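Local coordinates for protein geranylgeranyl pyrophosphate synthase (PDB 3LMD) that probably builds isoprenoid diphosphate chains by adding isopentenyl units to an allylic diphosphate with the help of magnesium, at residues V104-L109 with A148-L153; V45-L50 with N96-A101; R76-F81 with V202-A207. One frame throughout, in Å; residues are numbered along the deposited sequence.

Interaction 1: residues V104-L109 with A148-L153; sequences VEITHL and AHASGL
In the all-helical isoprenyl diphosphate synthase fold, the helix leading to the first aspartate-rich motif, 95-118, packs here against helix 132-157, with Ile106 set over Ala150. The short segments are almost antiparallel, at 164°, and their axes come within 9.3 Å. Ile106 uses both of its branches. The methyl CG2 meets Ala150 CB at 3.8 Å, where the backbones are nearest, with 6.4 Å between the CA atoms of Ile106 and Ala150. The longer branch, with CG1 anti to the carbonyl carbon (chi1 -75°) and extended beyond it, carries CD1 to Leu153 CD1 at 4.2 Å and past the CB of His149. Thr107 adds a light touch: its OG1 lies 4.4 Å from Ala150 CB, while the hydroxyl is hydrogen-bonded to the carbonyl oxygen of Val103 in its own helix. The contact is van der Waals packing, mostly apolar and largely buried. Asp115, a calcium ligand observed for this protein, lies farther along, its side chain about 11 Å from that of Thr107. Helix 34-55 closes one side, with Leu51 and Glu54 against Ile106, and beyond helix 132-157 the second subunit brings Gly170 onto Ala148 and Phe165 onto Ser151.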
loop_
_atom_site.group_PDB
_atom_site.type_symbol
_atom_site.label_atom_id
_atom_site.label_comp_id
_atom_site.label_asym_id
_atom_site.label_seq_id
_atom_site.Cartn_x
_atom_site.Cartn_y
_atom_site.Cartn_z
ATOM N N VAL A 104 4.875 10.208 8.641
ATOM C CA VAL A 104 5.554 9.106 9.341
ATOM C C VAL A 104 4.554 8.291 10.146
ATOM O O VAL A 104 4.556 7.046 10.098
ATOM C CB VAL A 104 6.699 9.611 10.241
ATOM C CG1 VAL A 104 7.266 8.467 11.129
ATOM C CG2 VAL A 104 7.797 10.218 9.350
ATOM N N GLU A 105 3.706 8.966 10.903
ATOM C CA GLU A 105 2.753 8.224 11.733
ATOM C C GLU A 105 1.718 7.432 10.936
ATOM O O GLU A 105 1.340 6.328 11.343
ATOM C CB GLU A 105 2.062 9.134 12.755
ATOM C CG GLU A 105 1.130 8.362 13.668
ATOM C CD GLU A 105 1.854 7.497 14.711
ATOM O OE1 GLU A 105 3.092 7.409 14.703
ATOM O OE2 GLU A 105 1.170 6.915 15.585
ATOM N N ILE A 106 1.263 7.987 9.809
ATOM C CA ILE A 106 0.293 7.279 8.958
ATOM C C ILE A 106 0.931 6.033 8.392
ATOM O O ILE A 106 0.298 4.980 8.258
ATOM C CB ILE A 106 -0.167 8.179 7.779
ATOM C CG1 ILE A 106 -1.154 9.262 8.295
ATOM C CG2 ILE A 106 -0.839 7.304 6.707
ATOM C CD1 ILE A 106 -1.485 10.362 7.200
ATOM N N THR A 107 2.199 6.153 8.033
ATOM C CA THR A 107 2.927 4.992 7.494
ATOM C C THR A 107 3.080 3.906 8.534
ATOM O O THR A 107 2.878 2.711 8.241
ATOM C CB THR A 107 4.301 5.422 6.968
ATOM O OG1 THR A 107 4.097 6.348 5.888
ATOM C CG2 THR A 107 5.099 4.198 6.444
ATOM N N HIS A 108 3.403 4.327 9.757
ATOM C CA HIS A 108 3.430 3.413 10.889
ATOM C C HIS A 108 2.108 2.682 11.043
ATOM O O HIS A 108 2.090 1.458 11.184
ATOM C CB HIS A 108 3.790 4.183 12.191
ATOM C CG HIS A 108 3.607 3.384 13.431
ATOM N ND1 HIS A 108 4.236 2.167 13.631
ATOM C CD2 HIS A 108 2.869 3.621 14.544
ATOM C CE1 HIS A 108 3.886 1.691 14.819
ATOM N NE2 HIS A 108 3.053 2.550 15.386
ATOM N N LEU A 109 0.992 3.419 11.057
ATOM C CA LEU A 109 -0.319 2.794 11.223
ATOM C C LEU A 109 -0.661 1.839 10.066
ATOM O O LEU A 109 -1.186 0.737 10.299
ATOM C CB LEU A 109 -1.426 3.868 11.391
ATOM C CG LEU A 109 -1.223 4.731 12.647
ATOM C CD1 LEU A 109 -2.245 5.909 12.712
ATOM C CD2 LEU A 109 -1.301 3.840 13.922
ATOM N N ALA A 148 -2.621 6.005 0.629
ATOM C CA ALA A 148 -3.093 7.045 -0.305
ATOM C C ALA A 148 -3.127 8.430 0.385
ATOM O O ALA A 148 -2.735 9.430 -0.216
ATOM C CB ALA A 148 -4.495 6.718 -0.862
ATOM N N HIS A 149 -3.637 8.489 1.617
ATOM C CA HIS A 149 -3.604 9.741 2.409
ATOM C C HIS A 149 -2.171 10.260 2.553
ATOM O O HIS A 149 -1.896 11.465 2.385
ATOM C CB HIS A 149 -4.135 9.537 3.847
ATOM C CG HIS A 149 -5.583 9.150 3.919
ATOM N ND1 HIS A 149 -6.522 9.637 3.051
ATOM C CD2 HIS A 149 -6.249 8.359 4.792
ATOM C CE1 HIS A 149 -7.711 9.149 3.362
ATOM N NE2 HIS A 149 -7.568 8.361 4.416
ATOM N N ALA A 150 -1.262 9.365 2.904
ATOM C CA ALA A 150 0.133 9.777 3.092
ATOM C C ALA A 150 0.700 10.365 1.794
ATOM O O ALA A 150 1.404 11.379 1.796
ATOM C CB ALA A 150 1.021 8.587 3.613
ATOM N N SER A 151 0.423 9.720 0.676
ATOM C CA SER A 151 0.913 10.231 -0.611
ATOM C C SER A 151 0.370 11.620 -0.924
ATOM O O SER A 151 1.088 12.457 -1.496
ATOM C CB SER A 151 0.520 9.274 -1.750
ATOM O OG SER A 151 1.082 8.002 -1.504
ATOM N N GLY A 152 -0.897 11.867 -0.585
ATOM C CA GLY A 152 -1.483 13.212 -0.761
ATOM C C GLY A 152 -0.631 14.262 -0.049
ATOM O O GLY A 152 -0.240 15.290 -0.652
ATOM N N LEU A 153 -0.333 14.021 1.231
ATOM C CA LEU A 153 0.503 14.974 2.000
ATOM C C LEU A 153 1.922 15.099 1.439
ATOM O O LEU A 153 2.497 16.197 1.354
ATOM C CB LEU A 153 0.583 14.573 3.477
ATOM C CG LEU A 153 -0.719 14.670 4.278
ATOM C CD1 LEU A 153 -0.477 14.163 5.713
ATOM C CD2 LEU A 153 -1.229 16.138 4.264
#

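Interaction 2: residues V45-L50 with N96-A101; sequences VQVEEL and NVIKAA
Val47 and Ile98 join helix 34-55 to helix 95-118 in the helical bundle of the isoprenyl synthase fold; the axes of the short segments cross at 56° and come within 9.0 Å. The inner part is compact. Val47 CG2 touches two methyls, 4.0 Å from each of Ile98 CG2 and Ala101 CB. With Val47 CG1 anti to the backbone N (chi1 166°), CG2 falls beside N and anti to the carbonyl carbon, facing the partner helix, and CG1 turns to Pro79. Ile98 answers with its whole fork: CD1 is 4.1 Å from Val47 CG2, and CG2 pushes down to the main chain. Helix 77-86 backs this side, with Pro79 also against Ala101, and Leu83 against Ile98.

The outer part is looser and more open to solvent. Gln46 gives little more than its CB, 4.1 Å from Ile98 CG2, while its amide NE2 makes a weak hydrogen bond to the carbonyl oxygen of Asp42. Leu50, partly exposed, reaches across with CD2 to lie 4.0 Å from Lys99 CA. The lysine itself starts away from helix 34-55 and runs off to Gln156, whose OE1 accepts a hydrogen bond from NZ. Back on the tight side, Ile98 CG2 sits 3.8 Å from Val47 N and 3.9 Å from the carbonyl carbon of Gln46.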
loop_
_atom_site.group_PDB
_atom_site.type_symbol
_atom_site.label_atom_id
_atom_site.label_comp_id
_atom_site.label_asym_id
_atom_site.label_seq_id
_atom_site.Cartn_x
_atom_site.Cartn_y
_atom_site.Cartn_z
ATOM N N VAL A 45 -0.184 18.491 19.333
ATOM C CA VAL A 45 -1.632 18.669 19.146
ATOM C C VAL A 45 -1.918 18.901 17.658
ATOM O O VAL A 45 -2.888 18.368 17.077
ATOM C CB VAL A 45 -2.138 19.897 19.958
ATOM C CG1 VAL A 45 -3.578 20.285 19.544
ATOM C CG2 VAL A 45 -2.029 19.636 21.453
ATOM N N GLN A 46 -1.090 19.717 17.024
ATOM C CA GLN A 46 -1.238 19.989 15.605
ATOM C C GLN A 46 -1.050 18.716 14.744
ATOM O O GLN A 46 -1.759 18.507 13.760
ATOM C CB GLN A 46 -0.232 21.043 15.169
ATOM C CG GLN A 46 -0.435 22.421 15.848
ATOM C CD GLN A 46 0.705 23.378 15.530
ATOM O OE1 GLN A 46 0.841 23.841 14.400
ATOM N NE2 GLN A 46 1.538 23.668 16.527
ATOM N N VAL A 47 -0.081 17.893 15.111
ATOM C CA VAL A 47 0.074 16.566 14.474
ATOM C C VAL A 47 -1.190 15.728 14.655
ATOM O O VAL A 47 -1.696 15.121 13.712
ATOM C CB VAL A 47 1.244 15.793 15.141
ATOM C CG1 VAL A 47 1.220 14.319 14.758
ATOM C CG2 VAL A 47 2.581 16.473 14.796
ATOM N N GLU A 48 -1.659 15.629 15.894
ATOM C CA GLU A 48 -2.859 14.877 16.163
ATOM C C GLU A 48 -4.063 15.378 15.336
ATOM O O GLU A 48 -4.870 14.577 14.877
ATOM C CB GLU A 48 -3.207 14.911 17.660
ATOM C CG GLU A 48 -2.200 14.162 18.568
ATOM C CD GLU A 48 -2.357 12.628 18.485
ATOM O OE1 GLU A 48 -3.140 12.146 17.639
ATOM O OE2 GLU A 48 -1.718 11.911 19.284
ATOM N N GLU A 49 -4.202 16.690 15.168
ATOM C CA GLU A 49 -5.351 17.239 14.429
ATOM C C GLU A 49 -5.279 16.834 12.969
ATOM O O GLU A 49 -6.282 16.417 12.386
ATOM C CB GLU A 49 -5.426 18.782 14.538
ATOM C CG GLU A 49 -6.172 19.160 15.823
ATOM C CD GLU A 49 -5.969 20.597 16.280
ATOM O OE1 GLU A 49 -5.387 21.409 15.523
ATOM O OE2 GLU A 49 -6.402 20.890 17.421
ATOM N N LEU A 50 -4.104 16.974 12.379
ATOM C CA LEU A 50 -3.959 16.712 10.944
ATOM C C LEU A 50 -4.058 15.198 10.685
ATOM O O LEU A 50 -4.678 14.751 9.715
ATOM C CB LEU A 50 -2.665 17.336 10.392
ATOM C CG LEU A 50 -2.358 17.024 8.921
ATOM C CD1 LEU A 50 -3.541 17.447 7.991
ATOM C CD2 LEU A 50 -1.050 17.642 8.447
ATOM N N ASN A 96 5.388 22.267 7.600
ATOM C CA ASN A 96 5.845 21.088 6.852
ATOM C C ASN A 96 6.487 20.014 7.747
ATOM O O ASN A 96 6.448 18.820 7.419
ATOM C CB ASN A 96 6.768 21.485 5.725
ATOM C CG ASN A 96 6.015 22.084 4.531
ATOM O OD1 ASN A 96 4.789 22.073 4.477
ATOM N ND2 ASN A 96 6.762 22.577 3.560
ATOM N N VAL A 97 7.085 20.443 8.855
ATOM C CA VAL A 97 7.534 19.514 9.906
ATOM C C VAL A 97 6.346 18.745 10.495
ATOM O O VAL A 97 6.401 17.523 10.649
ATOM C CB VAL A 97 8.279 20.249 11.057
ATOM C CG1 VAL A 97 8.563 19.290 12.216
ATOM C CG2 VAL A 97 9.586 20.838 10.574
ATOM N N ILE A 98 5.270 19.456 10.839
ATOM C CA ILE A 98 4.040 18.809 11.315
ATOM C C ILE A 98 3.504 17.839 10.278
ATOM O O ILE A 98 3.101 16.725 10.606
ATOM C CB ILE A 98 2.907 19.839 11.566
ATOM C CG1 ILE A 98 3.316 20.868 12.618
ATOM C CG2 ILE A 98 1.605 19.155 11.970
ATOM C CD1 ILE A 98 3.864 20.280 13.825
ATOM N N LYS A 99 3.453 18.275 9.034
ATOM C CA LYS A 99 2.921 17.416 7.976
ATOM C C LYS A 99 3.801 16.158 7.735
ATOM O O LYS A 99 3.283 15.052 7.513
ATOM C CB LYS A 99 2.802 18.246 6.685
ATOM C CG LYS A 99 2.032 17.609 5.568
ATOM C CD LYS A 99 1.747 18.628 4.417
ATOM C CE LYS A 99 0.987 19.873 4.894
ATOM N NZ LYS A 99 0.400 20.667 3.765
ATOM N N ALA A 100 5.117 16.337 7.716
ATOM C CA ALA A 100 6.031 15.180 7.652
ATOM C C ALA A 100 5.832 14.202 8.817
ATOM O O ALA A 100 5.859 12.990 8.614
ATOM C CB ALA A 100 7.498 15.636 7.552
ATOM N N ALA A 101 5.613 14.704 10.030
ATOM C CA ALA A 101 5.425 13.849 11.201
ATOM C C ALA A 101 4.159 13.030 11.045
ATOM O O ALA A 101 4.108 11.848 11.445
ATOM C CB ALA A 101 5.362 14.688 12.507
#

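Interaction 3: residues R76-F81 with V202-A207; sequences RFRPMF and VLIASA
Arg78 runs across Leu203 and Ile204, at the start of helix 77-86, where the family's Gly-Gly-Lys-x-x-Arg-Pro motif ends; in relatives this motif helps bind isopentenyl diphosphate. Opposite it runs helix 188-214, inclined 34° to the first helix, with 8.7 Å between the axes of the short segments. From CB outward, the arginine first packs against Val104 of helix 95-118. CG passes Ile204 CG1, and the chain then stays extended (chi2 165°, chi3 -178°), running roughly at right angles to both aliphatic side chains. CD comes to 4.0 Å from Leu203 CD2. NE passes the same methyl and lies 4.2 Å from Ile204 CG1, so the stem runs along apolar atoms while the guanidinium is carried on beside His108. The side chain of Arg78 stands about 9 Å from that of Asp115, which is seen to bind calcium.

Two phenylalanines meet the other branch of Ile204, its CG2. Phe77 presents its ring edge, CE1 meeting Ile204 CG2 at 3.8 Å, and stacks edge-to-face with Phe236. Phe81 also packs on that methyl and touches Ala207 CB with CD2 at 3.9 Å. Ala207 is small enough to come up to the main chain of Arg78, its CB 3.4 Å from the carbonyl oxygen. The ring of Phe81 turns its edge to the helix backbone, with CE2 3.2 Å from Ile204 O, which lies in the ring plane.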
loop_
_atom_site.group_PDB
_atom_site.type_symbol
_atom_site.label_atom_id
_atom_site.label_comp_id
_atom_site.label_asym_id
_atom_site.label_seq_id
_atom_site.Cartn_x
_atom_site.Cartn_y
_atom_site.Cartn_z
ATOM N N ARG A 76 2.556 9.436 20.730
ATOM C CA ARG A 76 3.069 8.856 19.485
ATOM C C ARG A 76 4.568 9.146 19.342
ATOM O O ARG A 76 4.974 10.262 19.001
ATOM C CB ARG A 76 2.306 9.476 18.328
ATOM C CG ARG A 76 0.769 9.369 18.472
ATOM C CD ARG A 76 0.057 9.739 17.177
ATOM N NE ARG A 76 -1.392 9.631 17.323
ATOM C CZ ARG A 76 -2.094 8.533 17.040
ATOM N NH1 ARG A 76 -3.408 8.530 17.222
ATOM N NH2 ARG A 76 -1.485 7.449 16.548
ATOM N N PHE A 77 5.399 8.141 19.597
ATOM C CA PHE A 77 6.851 8.370 19.630
ATOM C C PHE A 77 7.454 8.882 18.312
ATOM O O PHE A 77 8.339 9.764 18.307
ATOM C CB PHE A 77 7.612 7.101 20.040
ATOM C CG PHE A 77 9.096 7.297 19.999
ATOM C CD1 PHE A 77 9.845 6.893 18.903
ATOM C CD2 PHE A 77 9.733 7.982 21.022
ATOM C CE1 PHE A 77 11.229 7.141 18.848
ATOM C CE2 PHE A 77 11.090 8.220 20.976
ATOM C CZ PHE A 77 11.841 7.803 19.888
ATOM N N ARG A 78 7.032 8.310 17.189
ATOM C CA ARG A 78 7.666 8.679 15.908
ATOM C C ARG A 78 7.457 10.146 15.526
ATOM O O ARG A 78 8.425 10.833 15.140
ATOM C CB ARG A 78 7.225 7.739 14.794
ATOM C CG ARG A 78 7.687 6.314 15.077
ATOM C CD ARG A 78 6.980 5.250 14.207
ATOM N NE ARG A 78 7.457 3.922 14.598
ATOM C CZ ARG A 78 7.033 3.275 15.681
ATOM N NH1 ARG A 78 6.079 3.804 16.436
ATOM N NH2 ARG A 78 7.515 2.065 15.977
ATOM N N PRO A 79 6.209 10.640 15.626
ATOM C CA PRO A 79 6.082 12.079 15.346
ATOM C C PRO A 79 6.799 12.938 16.387
ATOM O O PRO A 79 7.361 13.969 16.027
ATOM C CB PRO A 79 4.562 12.334 15.339
ATOM C CG PRO A 79 3.894 11.016 15.737
ATOM C CD PRO A 79 4.905 9.920 15.648
ATOM N N MET A 80 6.809 12.518 17.650
ATOM C CA MET A 80 7.525 13.283 18.679
ATOM C C MET A 80 9.003 13.397 18.325
ATOM O O MET A 80 9.611 14.458 18.459
ATOM C CB MET A 80 7.388 12.618 20.076
ATOM C CG MET A 80 8.013 13.470 21.209
ATOM S SD MET A 80 8.265 12.616 22.825
ATOM C CE MET A 80 9.830 11.791 22.501
ATOM N N PHE A 81 9.594 12.288 17.884
ATOM C CA PHE A 81 10.995 12.302 17.456
ATOM C C PHE A 81 11.214 13.232 16.262
ATOM O O PHE A 81 12.195 13.971 16.226
ATOM C CB PHE A 81 11.500 10.882 17.143
ATOM C CG PHE A 81 12.952 10.856 16.676
ATOM C CD1 PHE A 81 13.929 11.573 17.360
ATOM C CD2 PHE A 81 13.321 10.162 15.547
ATOM C CE1 PHE A 81 15.262 11.558 16.919
ATOM C CE2 PHE A 81 14.657 10.118 15.119
ATOM C CZ PHE A 81 15.613 10.812 15.794
ATOM N N VAL A 202 14.110 1.645 10.546
ATOM C CA VAL A 202 14.175 2.567 9.399
ATOM C C VAL A 202 13.124 3.665 9.516
ATOM O O VAL A 202 13.319 4.776 9.013
ATOM C CB VAL A 202 14.014 1.913 7.970
ATOM C CG1 VAL A 202 15.237 1.088 7.590
ATOM C CG2 VAL A 202 12.679 1.126 7.865
ATOM N N LEU A 203 12.004 3.369 10.152
ATOM C CA LEU A 203 10.949 4.381 10.220
ATOM C C LEU A 203 11.234 5.425 11.307
ATOM O O LEU A 203 10.866 6.597 11.169
ATOM C CB LEU A 203 9.586 3.740 10.445
ATOM C CG LEU A 203 8.349 4.637 10.331
ATOM C CD1 LEU A 203 8.235 5.402 8.984
ATOM C CD2 LEU A 203 7.120 3.681 10.511
ATOM N N ILE A 204 11.887 5.007 12.383
ATOM C CA ILE A 204 12.308 5.977 13.402
ATOM C C ILE A 204 13.417 6.856 12.816
ATOM O O ILE A 204 13.399 8.079 12.980
ATOM C CB ILE A 204 12.753 5.254 14.692
ATOM C CG1 ILE A 204 11.560 4.481 15.271
ATOM C CG2 ILE A 204 13.269 6.234 15.743
ATOM C CD1 ILE A 204 11.974 3.527 16.386
ATOM N N ALA A 205 14.358 6.240 12.101
ATOM C CA ALA A 205 15.386 6.970 11.363
ATOM C C ALA A 205 14.736 7.979 10.420
ATOM O O ALA A 205 15.196 9.119 10.311
ATOM C CB ALA A 205 16.310 6.005 10.566
ATOM N N SER A 206 13.661 7.560 9.752
ATOM C CA SER A 206 12.960 8.432 8.819
ATOM C C SER A 206 12.331 9.643 9.512
ATOM O O SER A 206 12.314 10.723 8.966
ATOM C CB SER A 206 11.857 7.635 8.073
ATOM O OG SER A 206 11.060 8.505 7.311
ATOM N N ALA A 207 11.740 9.438 10.678
ATOM C CA ALA A 207 11.198 10.539 11.456
ATOM C C ALA A 207 12.295 11.587 11.749
ATOM O O ALA A 207 12.051 12.783 11.619
ATOM C CB ALA A 207 10.627 10.030 12.729
#

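How the interactions relate
The three contacts cluster on helix 95-118 and the helices around it, with centres 11 Å apart for interactions 1 and 2 and 13 Å for either with interaction 3. Interactions 1 and 2 share helix 95-118 and come in series along the chain. Interaction 3 spans interaction 1 in sequence and alternates with interaction 2. Arg76 ties them together by salt bridges: NH2 to Glu105 OE2 (2.9 Å) and NE to Glu48 OE2 (3.0 Å). Leu153 of interaction 1 packs on Lys99 of interaction 2. Helices 34-55, 77-86, 132-157 and 188-214 thus surround helix 95-118, which carries Asp115, seen to bind calcium.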